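Side-chain contacts in protelomerase (Agrobacterium tumefaciens, PDB 4F43), which generates the covalently closed hairpin ends of the linear chromosome by DNA cleavage and rejoining, and is held here with hairpin DNA: residues A[203-206]-A[207-210]; A[212-215]-A[216-220]; A[242-245]-A[246-250]. The protein carries 1 engineered substitution. One frame throughout, in Å; residues are numbered along the deposited sequence.

Contact 1 of 3, residues A[203-206]-A[207-210]; sequences LTRS and ETVL
L210 N donates to S206 O over 2.9 Å, with an N-H...O angle of 164°, and this bond sets the first turn of helix 206-217, which starts here as the chain leaves strand 198-201. The N-cap is R205. Its carbonyl O receives two weak bonds, from T208 N at 3.1 Å and from V209 N at 3.5 Å, so the cap residue is tied to the helix by its backbone. S206 OG, turned in between its own backbone N and carbonyl carbon (chi1 53°), hydrogen-bonds to S174 O, while the S206 backbone pairs with K175; together they fasten the start of the helix to the end of strand 172-174 and the turn beyond. The hydroxyl of T204 is likewise engaged elsewhere, by E132 OE1. Its methyl does the local packing: T204 CG2 lies 3.6 Å from V209 CG2, the two branched side chains crossing at a slant, and L147, M150 and L135 border this apolar spot. On the more exposed side, the extended R205 chain runs past T208, whose OG1 stands over one face of the guanidinium, near its rim. E207 bends back at chi2 (85°), which carries its carboxylate to the flank of the cap residue. There E207 OE1 comes to 3.5 Å from R205 CB.

Contact 2 of 3, residues A[212-215]-A[216-220]; sequences AYKR and LRESG
Y213 and R217, one helical turn apart near the C-terminal end of helix 206-217, meet through the aliphatic start of the arginine: R217 CG lies 3.6 Å from Y213 CZ. Ring and guanidinium planes stand 69° apart, so the two groups do not stack. Y213 CD1 also approaches L216 CD2, at 4.2 Å, on the side where both residues reach L147. On the exposed side K214 CE sits 3.5 Å from E218 OE2, but the ammonium NZ stays 4.3 Å from that oxygen, too far for a salt bridge. Beneath these side chains the backbone bonds L216 N to A212 O and R217 N to Y213 O, both 2.9 Å, fix the spacing. The last turn is closed by S219, whose OG donates to L216 O over 2.6 Å; S219 is at the same time the N-cap of helix 220-225, its OG bonding weakly to G222 N. Further out, the Y213 ring meets F164 edge-to-face. The polar ends of Y213 and R217 go to carbonyls outside the contact, OH to A162 O and NH2, weakly, to F159 O. Within the contact, cohesion thus comes mainly from the backbone and from carbon contacts, with K214 and E218 adding at most a modest attraction.

Contact 3 of 3, residues A[242-245]-A[246-250]; sequences RDTV and FNLFE
The last turns of helix 230-248, a DNA-contacting helix of the telomere resolvase catalytic domain, bring R242 and F246 alongside each other, both side chains pointing the same way. R242 has CG anti to its backbone N (chi1 171°) and stays extended as far as NE, which carries the guanidinium past the ring. F246 CE2 lies over one face of that guanidinium, 3.6 Å from R242 NE. The two planes are 77° apart, so this is a near-perpendicular meeting and not a parallel stack. Closer to the backbone, R242 O lies at the edge of the F246 ring, in its plane, 3.0 Å from CD2.

R242 NE makes a salt bridge to a DNA phosphate, and the side chain packs on a thymine base. R242 thus meets both F246 and the DNA. D243 adds a long, purely electrostatic partner: its OD1 is 4.0 Å from R242 NH1 but well out of the guanidinium plane, and its charge may temper that of the arginine slightly.

Three backbone bonds of 2.9 Å each join 242-245 to 246-250: F246 N to R242 O, N247 N to D243 O and L248 N to T244 O. T244 OG1 turns back to L240 O, to which it is hydrogen-bonded. F249 is the centre of an inverse gamma turn; its CD2 packs 4.2 Å from V245 CG1.

Around this end, T244 and L248 rest on helix 140-151 through I145, and F249 is inserted against V127, I130 and C131 of helix 124-134. On the loop that follows, V245 meets P259 and P261, and F246 meets L258.

Contacts 1 and 2 follow directly in sequence on helix 206-217, one at its start and the other at its end, with centres 14 Å apart. Contact 3 belongs to another helix, 230-248; its centre is 23 Å from that of contact 1 and 22 Å from that of contact 2, and it touches neither. Helix 140-151 links all three, with L147 met by contacts 1 and 2 and I145 by contact 3. Their distances from the DNA differ: nearest atoms are about 16 Å away for contact 1, about 12 Å for contact 2 and about 3 Å for contact 3, where R242 grips a phosphate. At those distances contacts 1 and 2 do not touch the DNA; they pack helix 206-217 within the catalytic domain.

Contact 1 of 3, residues A[203-206]-A[207-210]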
loop_
_atom_site.group_PDB
_atom_site.type_symbol
_atom_site.label_atom_id
_atom_site.label_comp_id
_atom_site.label_asym_id
_atom_site.label_seq_id
_atom_site.Cartn_x
_atom_site.Cartn_y
_atom_site.Cartn_z
ATOM N N LEU A 203 19.230 -1.509 -5.306
ATOM C CA LEU A 203 19.619 -2.118 -6.575
ATOM C C LEU A 203 20.554 -1.230 -7.394
ATOM O O LEU A 203 20.862 -1.528 -8.547
ATOM C CB LEU A 203 18.375 -2.502 -7.382
ATOM C CG LEU A 203 17.416 -3.424 -6.623
ATOM C CD1 LEU A 203 16.237 -3.825 -7.491
ATOM C CD2 LEU A 203 18.151 -4.651 -6.107
ATOM N N THR A 204 20.999 -0.138 -6.785
ATOM C CA THR A 204 22.046 0.703 -7.357
ATOM C C THR A 204 22.809 1.340 -6.202
ATOM O O THR A 204 22.365 1.264 -5.057
ATOM C CB THR A 204 21.475 1.792 -8.286
ATOM O OG1 THR A 204 22.542 2.414 -9.015
ATOM C CG2 THR A 204 20.730 2.843 -7.486
ATOM N N ARG A 205 23.949 1.960 -6.492
ATOM C CA ARG A 205 24.793 2.518 -5.433
ATOM C C ARG A 205 24.059 3.532 -4.555
ATOM O O ARG A 205 23.295 4.361 -5.048
ATOM C CB ARG A 205 26.090 3.104 -5.997
ATOM C CG ARG A 205 25.987 3.641 -7.413
ATOM C CD ARG A 205 27.375 3.831 -8.004
ATOM N NE ARG A 205 27.340 4.273 -9.395
ATOM C CZ ARG A 205 27.524 5.530 -9.783
ATOM N NH1 ARG A 205 27.756 6.476 -8.885
ATOM N NH2 ARG A 205 27.479 5.840 -11.072
ATOM N N SER A 206 24.302 3.440 -3.250
ATOM C CA SER A 206 23.559 4.199 -2.244
ATOM C C SER A 206 23.622 5.715 -2.424
ATOM O O SER A 206 22.664 6.422 -2.106
ATOM C CB SER A 206 24.030 3.817 -0.837
ATOM O OG SER A 206 25.435 3.944 -0.717
ATOM N N GLU A 207 24.748 6.210 -2.930
ATOM C CA GLU A 207 24.934 7.644 -3.130
ATOM C C GLU A 207 23.931 8.202 -4.136
ATOM O O GLU A 207 23.410 9.306 -3.967
ATOM C CB GLU A 207 26.362 7.945 -3.590
ATOM C CG GLU A 207 27.448 7.491 -2.623
ATOM C CD GLU A 207 27.836 6.036 -2.808
ATOM O OE1 GLU A 207 27.635 5.501 -3.919
ATOM O OE2 GLU A 207 28.339 5.428 -1.840
ATOM N N THR A 208 23.661 7.425 -5.181
ATOM C CA THR A 208 22.726 7.830 -6.223
ATOM C C THR A 208 21.300 7.921 -5.682
ATOM O O THR A 208 20.595 8.905 -5.919
ATOM C CB THR A 208 22.761 6.856 -7.416
ATOM O OG1 THR A 208 24.120 6.639 -7.821
ATOM C CG2 THR A 208 21.967 7.415 -8.586
ATOM N N VAL A 209 20.884 6.888 -4.952
ATOM C CA VAL A 209 19.559 6.858 -4.341
ATOM C C VAL A 209 19.389 8.002 -3.347
ATOM O O VAL A 209 18.377 8.702 -3.358
ATOM C CB VAL A 209 19.295 5.520 -3.622
ATOM C CG1 VAL A 209 17.999 5.589 -2.826
ATOM C CG2 VAL A 209 19.246 4.383 -4.625
ATOM N N LEU A 210 20.395 8.188 -2.496
ATOM C CA LEU A 210 20.381 9.253 -1.499
ATOM C C LEU A 210 20.291 10.626 -2.152
ATOM O O LEU A 210 19.563 11.501 -1.681
ATOM C CB LEU A 210 21.628 9.174 -0.613
ATOM C CG LEU A 210 21.489 8.412 0.708
ATOM C CD1 LEU A 210 20.790 7.078 0.504
ATOM C CD2 LEU A 210 22.851 8.209 1.355
#

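Contact 2 of 3, residues A[212-215]-A[216-220]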
loop_
_atom_site.group_PDB
_atom_site.type_symbol
_atom_site.label_atom_id
_atom_site.label_comp_id
_atom_site.label_asym_id
_atom_site.label_seq_id
_atom_site.Cartn_x
_atom_site.Cartn_y
_atom_site.Cartn_z
ATOM N N ALA A 212 19.078 11.298 -5.258
ATOM C CA ALA A 212 17.771 11.408 -5.901
ATOM C C ALA A 212 16.664 11.697 -4.893
ATOM O O ALA A 212 15.735 12.452 -5.175
ATOM C CB ALA A 212 17.458 10.143 -6.678
ATOM N N TYR A 213 16.774 11.089 -3.718
ATOM C CA TYR A 213 15.814 11.313 -2.645
ATOM C C TYR A 213 15.948 12.725 -2.087
ATOM O O TYR A 213 14.947 13.403 -1.833
ATOM C CB TYR A 213 16.006 10.282 -1.533
ATOM C CG TYR A 213 15.277 10.619 -0.253
ATOM C CD1 TYR A 213 13.903 10.445 -0.144
ATOM C CD2 TYR A 213 15.965 11.110 0.849
ATOM C CE1 TYR A 213 13.236 10.753 1.026
ATOM C CE2 TYR A 213 15.307 11.421 2.023
ATOM C CZ TYR A 213 13.942 11.241 2.106
ATOM O OH TYR A 213 13.280 11.549 3.272
ATOM N N LYS A 214 17.191 13.164 -1.906
ATOM C CA LYS A 214 17.461 14.499 -1.386
ATOM C C LYS A 214 16.922 15.561 -2.338
ATOM O O LYS A 214 16.480 16.627 -1.910
ATOM C CB LYS A 214 18.960 14.698 -1.160
ATOM C CG LYS A 214 19.290 15.811 -0.183
ATOM C CD LYS A 214 18.672 15.535 1.179
ATOM C CE LYS A 214 18.958 16.660 2.160
ATOM N NZ LYS A 214 18.326 16.410 3.485
ATOM N N ARG A 215 16.957 15.259 -3.633
ATOM C CA ARG A 215 16.380 16.146 -4.636
ATOM C C ARG A 215 14.857 16.076 -4.607
ATOM O O ARG A 215 14.175 17.089 -4.762
ATOM C CB ARG A 215 16.889 15.780 -6.031
ATOM C CG ARG A 215 18.368 16.044 -6.245
ATOM C CD ARG A 215 18.837 15.443 -7.557
ATOM N NE ARG A 215 18.058 15.937 -8.688
ATOM C CZ ARG A 215 17.835 15.242 -9.799
ATOM N NH1 ARG A 215 18.327 14.018 -9.927
ATOM N NH2 ARG A 215 17.115 15.769 -10.780
ATOM N N LEU A 216 14.335 14.868 -4.412
ATOM C CA LEU A 216 12.895 14.635 -4.363
ATOM C C LEU A 216 12.232 15.427 -3.245
ATOM O O LEU A 216 11.176 16.028 -3.439
ATOM C CB LEU A 216 12.610 13.144 -4.166
ATOM C CG LEU A 216 11.170 12.766 -3.802
ATOM C CD1 LEU A 216 10.259 12.823 -5.020
ATOM C CD2 LEU A 216 11.120 11.394 -3.145
ATOM N N ARG A 217 12.860 15.423 -2.074
ATOM C CA ARG A 217 12.283 16.063 -0.896
ATOM C C ARG A 217 12.244 17.588 -0.973
ATOM O O ARG A 217 11.270 18.211 -0.553
ATOM C CB ARG A 217 13.023 15.617 0.367
ATOM C CG ARG A 217 12.478 14.333 0.962
ATOM C CD ARG A 217 11.099 14.567 1.558
ATOM N NE ARG A 217 10.261 13.373 1.505
ATOM C CZ ARG A 217 9.356 13.140 0.560
ATOM N NH1 ARG A 217 9.169 14.021 -0.413
ATOM N NH2 ARG A 217 8.636 12.027 0.589
ATOM N N GLU A 218 13.301 18.184 -1.514
ATOM C CA GLU A 218 13.435 19.639 -1.515
ATOM C C GLU A 218 12.710 20.316 -2.675
ATOM O O GLU A 218 12.782 21.535 -2.834
ATOM C CB GLU A 218 14.913 20.033 -1.499
ATOM C CG GLU A 218 15.639 19.575 -0.248
ATOM C CD GLU A 218 17.112 19.919 -0.267
ATOM O OE1 GLU A 218 17.576 20.503 -1.269
ATOM O OE2 GLU A 218 17.807 19.607 0.722
ATOM N N SER A 219 12.007 19.526 -3.480
ATOM C CA SER A 219 11.213 20.073 -4.573
ATOM C C SER A 219 9.889 20.618 -4.045
ATOM O O SER A 219 9.517 20.362 -2.901
ATOM C CB SER A 219 10.964 19.009 -5.645
ATOM O OG SER A 219 10.302 17.880 -5.103
ATOM N N GLY A 220 9.183 21.371 -4.882
ATOM C CA GLY A 220 7.911 21.955 -4.499
ATOM C C GLY A 220 6.831 20.910 -4.301
ATOM O O GLY A 220 6.188 20.852 -3.250
#

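Contact 3 of 3, residues A[242-245]-A[246-250]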
loop_
_atom_site.group_PDB
_atom_site.type_symbol
_atom_site.label_atom_id
_atom_site.label_comp_id
_atom_site.label_asym_id
_atom_site.label_seq_id
_atom_site.Cartn_x
_atom_site.Cartn_y
_atom_site.Cartn_z
ATOM N N ARG A 242 -0.242 6.304 -12.239
ATOM C CA ARG A 242 -0.746 5.139 -12.954
ATOM C C ARG A 242 -0.483 5.223 -14.453
ATOM O O ARG A 242 -0.004 4.267 -15.053
ATOM C CB ARG A 242 -2.243 4.958 -12.694
ATOM C CG ARG A 242 -2.906 3.910 -13.570
ATOM C CD ARG A 242 -4.312 3.612 -13.081
ATOM N NE ARG A 242 -5.058 2.782 -14.022
ATOM C CZ ARG A 242 -5.941 3.254 -14.896
ATOM N NH1 ARG A 242 -6.192 4.554 -14.948
ATOM N NH2 ARG A 242 -6.576 2.427 -15.714
ATOM N N ASP A 243 -0.793 6.368 -15.054
ATOM C CA ASP A 243 -0.602 6.538 -16.494
ATOM C C ASP A 243 0.862 6.710 -16.890
ATOM O O ASP A 243 1.261 6.333 -17.995
ATOM C CB ASP A 243 -1.447 7.696 -17.026
ATOM C CG ASP A 243 -2.796 7.238 -17.541
ATOM O OD1 ASP A 243 -3.746 7.150 -16.734
ATOM O OD2 ASP A 243 -2.907 6.958 -18.753
ATOM N N THR A 244 1.661 7.281 -15.995
ATOM C CA THR A 244 3.091 7.409 -16.247
ATOM C C THR A 244 3.747 6.029 -16.236
ATOM O O THR A 244 4.602 5.732 -17.073
ATOM C CB THR A 244 3.773 8.340 -15.235
ATOM O OG1 THR A 244 3.106 9.608 -15.223
ATOM C CG2 THR A 244 5.233 8.544 -15.609
ATOM N N VAL A 245 3.329 5.184 -15.295
ATOM C CA VAL A 245 3.780 3.794 -15.266
ATOM C C VAL A 245 3.262 3.048 -16.499
ATOM O O VAL A 245 3.965 2.215 -17.076
ATOM C CB VAL A 245 3.342 3.078 -13.968
ATOM C CG1 VAL A 245 3.508 1.572 -14.094
ATOM C CG2 VAL A 245 4.138 3.601 -12.783
ATOM N N PHE A 246 2.034 3.371 -16.898
ATOM C CA PHE A 246 1.426 2.817 -18.103
ATOM C C PHE A 246 2.316 3.065 -19.312
ATOM O O PHE A 246 2.609 2.150 -20.081
ATOM C CB PHE A 246 0.063 3.468 -18.352
ATOM C CG PHE A 246 -1.110 2.563 -18.102
ATOM C CD1 PHE A 246 -1.667 1.829 -19.135
ATOM C CD2 PHE A 246 -1.673 2.464 -16.841
ATOM C CE1 PHE A 246 -2.752 1.004 -18.912
ATOM C CE2 PHE A 246 -2.757 1.639 -16.612
ATOM C CZ PHE A 246 -3.297 0.909 -17.649
ATOM N N ASN A 247 2.752 4.312 -19.467
ATOM C CA ASN A 247 3.522 4.720 -20.638
ATOM C C ASN A 247 4.995 4.318 -20.601
ATOM O O ASN A 247 5.584 4.020 -21.641
ATOM C CB ASN A 247 3.401 6.230 -20.851
ATOM C CG ASN A 247 1.977 6.665 -21.129
ATOM O OD1 ASN A 247 1.194 5.926 -21.727
ATOM N ND2 ASN A 247 1.633 7.872 -20.693
ATOM N N LEU A 248 5.587 4.315 -19.410
ATOM C CA LEU A 248 7.007 4.004 -19.261
ATOM C C LEU A 248 7.369 2.603 -19.746
ATOM O O LEU A 248 7.917 2.434 -20.837
ATOM C CB LEU A 248 7.451 4.181 -17.806
ATOM C CG LEU A 248 7.909 5.582 -17.398
ATOM C CD1 LEU A 248 8.366 5.590 -15.949
ATOM C CD2 LEU A 248 9.018 6.063 -18.317
ATOM N N PHE A 249 7.060 1.600 -18.931
ATOM C CA PHE A 249 7.410 0.221 -19.243
ATOM C C PHE A 249 6.372 -0.413 -20.165
ATOM O O PHE A 249 5.859 -1.496 -19.884
ATOM C CB PHE A 249 7.535 -0.594 -17.955
ATOM C CG PHE A 249 8.099 0.184 -16.799
ATOM C CD1 PHE A 249 9.466 0.340 -16.653
ATOM C CD2 PHE A 249 7.259 0.760 -15.859
ATOM C CE1 PHE A 249 9.985 1.056 -15.589
ATOM C CE2 PHE A 249 7.771 1.477 -14.794
ATOM C CZ PHE A 249 9.135 1.626 -14.659
ATOM N N GLU A 250 6.075 0.268 -21.266
ATOM C CA GLU A 250 5.033 -0.160 -22.195
ATOM C C GLU A 250 5.339 -1.490 -22.883
ATOM O O GLU A 250 4.544 -2.428 -22.816
ATOM C CB GLU A 250 4.790 0.921 -23.250
ATOM C CG GLU A 250 3.894 0.478 -24.392
ATOM C CD GLU A 250 2.561 1.196 -24.401
ATOM O OE1 GLU A 250 2.510 2.362 -23.954
ATOM O OE2 GLU A 250 1.564 0.593 -24.852
#